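Local coordinates for cellulosomal scaffoldin anchoring protein C (Acetivibrio cellulolyticus, PDB 4UYP), which anchors cellulosome components through cohesin domains, this one being the third cohesin, which binds the dockerin of the adaptor scaffoldin ScaB, at residues L55-T63 with T76-I87. Sequence-based numbering, arbitrary orientation.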
loop_
_atom_site.group_PDB
_atom_site.type_symbol
_atom_site.label_atom_id
_atom_site.label_comp_id
_atom_site.label_asym_id
_atom_site.label_seq_id
_atom_site.Cartn_x
_atom_site.Cartn_y
_atom_site.Cartn_z
ATOM N N LEU C 55 0.083 24.610 -2.259
ATOM C CA LEU C 55 0.576 24.285 -3.575
ATOM C C LEU C 55 -0.518 24.137 -4.607
ATOM O O LEU C 55 -0.229 24.195 -5.833
ATOM C CB LEU C 55 1.439 23.020 -3.558
ATOM C CG LEU C 55 2.731 23.185 -2.740
ATOM C CD1 LEU C 55 3.503 21.878 -2.846
ATOM C CD2 LEU C 55 3.616 24.344 -3.246
ATOM N N ILE C 56 -1.788 23.923 -4.191
ATOM C CA ILE C 56 -2.898 23.829 -5.123
ATOM C C ILE C 56 -3.537 25.180 -5.291
ATOM O O ILE C 56 -4.168 25.726 -4.399
ATOM C CB ILE C 56 -3.963 22.814 -4.561
ATOM C CG1 ILE C 56 -3.311 21.433 -4.245
ATOM C CG2 ILE C 56 -5.116 22.697 -5.540
ATOM C CD1 ILE C 56 -2.548 20.813 -5.404
ATOM N N GLU C 57 -3.345 25.686 -6.496
ATOM C CA GLU C 57 -3.859 27.031 -6.808
ATOM C C GLU C 57 -5.293 26.985 -7.345
ATOM O O GLU C 57 -6.001 28.034 -7.227
ATOM C CB GLU C 57 -2.962 27.821 -7.793
ATOM C CG GLU C 57 -1.431 27.829 -7.617
ATOM C CD GLU C 57 -0.661 27.774 -9.019
ATOM O OE1 GLU C 57 -0.902 28.743 -9.805
ATOM O OE2 GLU C 57 0.084 26.771 -9.434
ATOM N N ASN C 58 -5.808 25.861 -7.863
ATOM C CA ASN C 58 -7.133 25.774 -8.390
ATOM C C ASN C 58 -7.622 24.377 -8.145
ATOM O O ASN C 58 -6.995 23.416 -8.560
ATOM C CB ASN C 58 -7.102 26.089 -9.911
ATOM C CG ASN C 58 -8.446 26.118 -10.556
ATOM O OD1 ASN C 58 -9.358 25.302 -10.311
ATOM N ND2 ASN C 58 -8.630 27.129 -11.447
ATOM N N ALA C 59 -8.768 24.281 -7.464
ATOM C CA ALA C 59 -9.317 22.965 -7.135
ATOM C C ALA C 59 -9.570 22.054 -8.296
ATOM O O ALA C 59 -9.653 20.837 -8.104
ATOM C CB ALA C 59 -10.633 23.160 -6.292
ATOM N N SER C 60 -9.796 22.589 -9.507
ATOM C CA SER C 60 -10.022 21.760 -10.657
ATOM C C SER C 60 -8.896 20.791 -10.881
ATOM O O SER C 60 -9.105 19.698 -11.463
ATOM C CB SER C 60 -10.192 22.571 -11.929
ATOM O OG SER C 60 -11.419 23.295 -11.901
ATOM N N ASP C 61 -7.716 21.144 -10.388
ATOM C CA ASP C 61 -6.525 20.336 -10.712
ATOM C C ASP C 61 -6.304 19.207 -9.707
ATOM O O ASP C 61 -5.413 18.335 -9.898
ATOM C CB ASP C 61 -5.271 21.231 -10.719
ATOM C CG ASP C 61 -5.421 22.453 -11.642
ATOM O OD1 ASP C 61 -6.186 22.358 -12.595
ATOM O OD2 ASP C 61 -4.698 23.402 -11.363
ATOM N N PHE C 62 -7.034 19.178 -8.608
ATOM C CA PHE C 62 -6.750 18.305 -7.445
ATOM C C PHE C 62 -7.953 17.452 -7.095
ATOM O O PHE C 62 -9.058 17.896 -7.056
ATOM C CB PHE C 62 -6.468 19.249 -6.249
ATOM C CG PHE C 62 -6.120 18.543 -4.949
ATOM C CD1 PHE C 62 -4.844 17.978 -4.760
ATOM C CD2 PHE C 62 -7.040 18.565 -3.903
ATOM C CE1 PHE C 62 -4.521 17.412 -3.566
ATOM C CE2 PHE C 62 -6.705 18.004 -2.701
ATOM C CZ PHE C 62 -5.458 17.424 -2.503
ATOM N N THR C 63 -7.699 16.148 -6.989
ATOM C CA THR C 63 -8.749 15.169 -6.736
ATOM C C THR C 63 -8.325 14.281 -5.596
ATOM O O THR C 63 -7.130 13.889 -5.501
ATOM C CB THR C 63 -9.009 14.242 -7.944
ATOM O OG1 THR C 63 -9.163 15.123 -9.090
ATOM C CG2 THR C 63 -10.311 13.500 -7.748
ATOM N N THR C 76 -4.588 13.164 -6.324
ATOM C CA THR C 76 -3.938 13.425 -7.645
ATOM C C THR C 76 -3.892 14.896 -7.921
ATOM O O THR C 76 -4.756 15.683 -7.509
ATOM C CB THR C 76 -4.633 12.768 -8.854
ATOM O OG1 THR C 76 -6.025 13.161 -8.950
ATOM C CG2 THR C 76 -4.601 11.232 -8.657
ATOM N N PHE C 77 -2.838 15.278 -8.658
ATOM C CA PHE C 77 -2.721 16.628 -9.255
ATOM C C PHE C 77 -2.521 16.472 -10.740
ATOM O O PHE C 77 -1.736 15.614 -11.202
ATOM C CB PHE C 77 -1.505 17.346 -8.685
ATOM C CG PHE C 77 -1.226 18.682 -9.339
ATOM C CD1 PHE C 77 -2.047 19.791 -9.104
ATOM C CD2 PHE C 77 -0.176 18.809 -10.227
ATOM C CE1 PHE C 77 -1.802 21.024 -9.697
ATOM C CE2 PHE C 77 0.077 20.040 -10.846
ATOM C CZ PHE C 77 -0.722 21.132 -10.591
ATOM N N GLU C 78 -3.317 17.221 -11.520
ATOM C CA GLU C 78 -3.164 17.262 -12.991
ATOM C C GLU C 78 -3.125 18.739 -13.358
ATOM O O GLU C 78 -4.203 19.403 -13.250
ATOM C CB GLU C 78 -4.298 16.556 -13.647
ATOM C CG GLU C 78 -4.458 15.037 -13.295
ATOM C CD GLU C 78 -5.936 14.554 -13.461
ATOM O OE1 GLU C 78 -6.863 15.138 -12.818
ATOM O OE2 GLU C 78 -6.002 13.582 -14.278
ATOM N N ALA C 79 -1.984 19.279 -13.732
ATOM C CA ALA C 79 -1.975 20.651 -14.212
ATOM C C ALA C 79 -2.825 20.788 -15.449
ATOM O O ALA C 79 -3.016 19.832 -16.180
ATOM C CB ALA C 79 -0.570 21.017 -14.550
ATOM N N PRO C 80 -3.380 21.967 -15.637
ATOM C CA PRO C 80 -4.096 22.166 -16.913
ATOM C C PRO C 80 -3.135 22.073 -18.110
ATOM O O PRO C 80 -1.907 22.217 -17.947
ATOM C CB PRO C 80 -4.663 23.617 -16.714
ATOM C CG PRO C 80 -3.630 24.289 -15.823
ATOM C CD PRO C 80 -3.326 23.170 -14.803
ATOM N N VAL C 81 -3.777 21.938 -19.274
ATOM C CA VAL C 81 -2.973 21.616 -20.481
ATOM C C VAL C 81 -2.044 22.706 -20.900
ATOM O O VAL C 81 -1.016 22.444 -21.554
ATOM C CB VAL C 81 -3.789 21.236 -21.710
ATOM C CG1 VAL C 81 -2.888 20.514 -22.729
ATOM C CG2 VAL C 81 -4.868 20.308 -21.339
ATOM N N ASP C 82 -2.332 23.953 -20.515
ATOM C CA ASP C 82 -1.447 25.087 -20.711
ATOM C C ASP C 82 -0.458 25.365 -19.661
ATOM O O ASP C 82 0.230 26.395 -19.656
ATOM C CB ASP C 82 -2.276 26.356 -21.051
ATOM C CG ASP C 82 -3.263 26.763 -19.924
ATOM O OD1 ASP C 82 -3.328 25.994 -18.873
ATOM O OD2 ASP C 82 -3.951 27.822 -19.999
ATOM N N ARG C 83 -0.340 24.447 -18.647
ATOM C CA ARG C 83 0.472 24.695 -17.534
ATOM C C ARG C 83 0.180 26.061 -16.838
ATOM O O ARG C 83 1.081 26.567 -16.094
ATOM C CB ARG C 83 1.945 24.576 -17.885
ATOM C CG ARG C 83 2.419 23.332 -18.450
ATOM C CD ARG C 83 3.918 23.529 -18.038
ATOM N NE ARG C 83 4.486 22.320 -18.201
ATOM C CZ ARG C 83 5.066 21.351 -17.507
ATOM N NH1 ARG C 83 4.810 20.220 -18.158
ATOM N NH2 ARG C 83 5.959 21.313 -16.486
ATOM N N ALA C 84 -1.058 26.550 -16.892
ATOM C CA ALA C 84 -1.449 27.836 -16.212
ATOM C C ALA C 84 -1.302 27.704 -14.699
ATOM O O ALA C 84 -1.108 28.703 -13.972
ATOM C CB ALA C 84 -2.857 28.321 -16.581
ATOM N N ARG C 85 -1.363 26.464 -14.207
ATOM C CA ARG C 85 -1.066 26.199 -12.782
ATOM C C ARG C 85 -0.076 25.060 -12.926
ATOM O O ARG C 85 -0.204 24.242 -13.854
ATOM C CB ARG C 85 -2.303 25.675 -11.975
ATOM C CG ARG C 85 -3.276 26.737 -11.475
ATOM C CD ARG C 85 -4.438 26.982 -12.312
ATOM N NE ARG C 85 -5.194 25.814 -12.705
ATOM C CZ ARG C 85 -6.144 25.807 -13.634
ATOM N NH1 ARG C 85 -6.445 26.988 -14.346
ATOM N NH2 ARG C 85 -6.845 24.728 -13.898
ATOM N N ILE C 86 0.890 25.020 -12.054
ATOM C CA ILE C 86 1.913 23.952 -12.135
ATOM C C ILE C 86 2.454 23.903 -10.723
ATOM O O ILE C 86 2.330 24.945 -10.000
ATOM C CB ILE C 86 3.032 24.288 -13.165
ATOM C CG1 ILE C 86 3.776 23.044 -13.485
ATOM C CG2 ILE C 86 3.812 25.488 -12.628
ATOM C CD1 ILE C 86 3.078 22.195 -14.453
ATOM N N ILE C 87 3.000 22.762 -10.245
ATOM C CA ILE C 87 3.646 22.779 -8.918
ATOM C C ILE C 87 5.147 22.928 -9.188
ATOM O O ILE C 87 5.761 21.997 -9.766
ATOM C CB ILE C 87 3.284 21.531 -8.149
ATOM C CG1 ILE C 87 1.807 21.549 -7.735
ATOM C CG2 ILE C 87 4.147 21.447 -6.839
ATOM C CD1 ILE C 87 1.378 20.271 -7.061
HETATM O O HOH W 1 -8.190 17.538 -13.146
HETATM O O HOH W 2 -6.574 15.633 -10.180
HETATM O O HOH W 3 -6.522 20.331 -14.434
#
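R85 and D61 form a side-on salt bridge, with the guanidinium sandwiched between P80 and N58, beside the open end of a beta hairpin in the cohesin domain. R85 NE reaches D61 OD2 and R85 NH2 reaches D61 OD1, each at 2.8 Å and nearly straight, on the syn lone pair of each carboxylate oxygen; carboxylate and guanidinium lie 10° from coplanar. Bends at chi2 (96°) and chi3 (51°) bring the guanidinium edge to the carboxylate. P80 CG sits over the centre of one guanidinium face, N58 ND2 over that of the other, 3.6 Å from R85 CZ. N58 OD1 meanwhile accepts from S60 N in an Asx turn.

Strands 62-67 and 72-78 run antiparallel: T63 and T76 are a hydrogen-bonded pair, F62 and F77 a non-hydrogen-bonded one, and E78 N donates to D61 O. F77 takes I87 CD1 over its ring centre, while I56 CD1 comes within 3.9 Å of F77 CD1. Near T63 and T76, E78 OE1 makes a salt bridge to R22 of the ScaB chain, placing this hairpin at the cohesin-dockerin interface. One water beside it contacts D61 O, both threonine hydroxyls and E78 OE1.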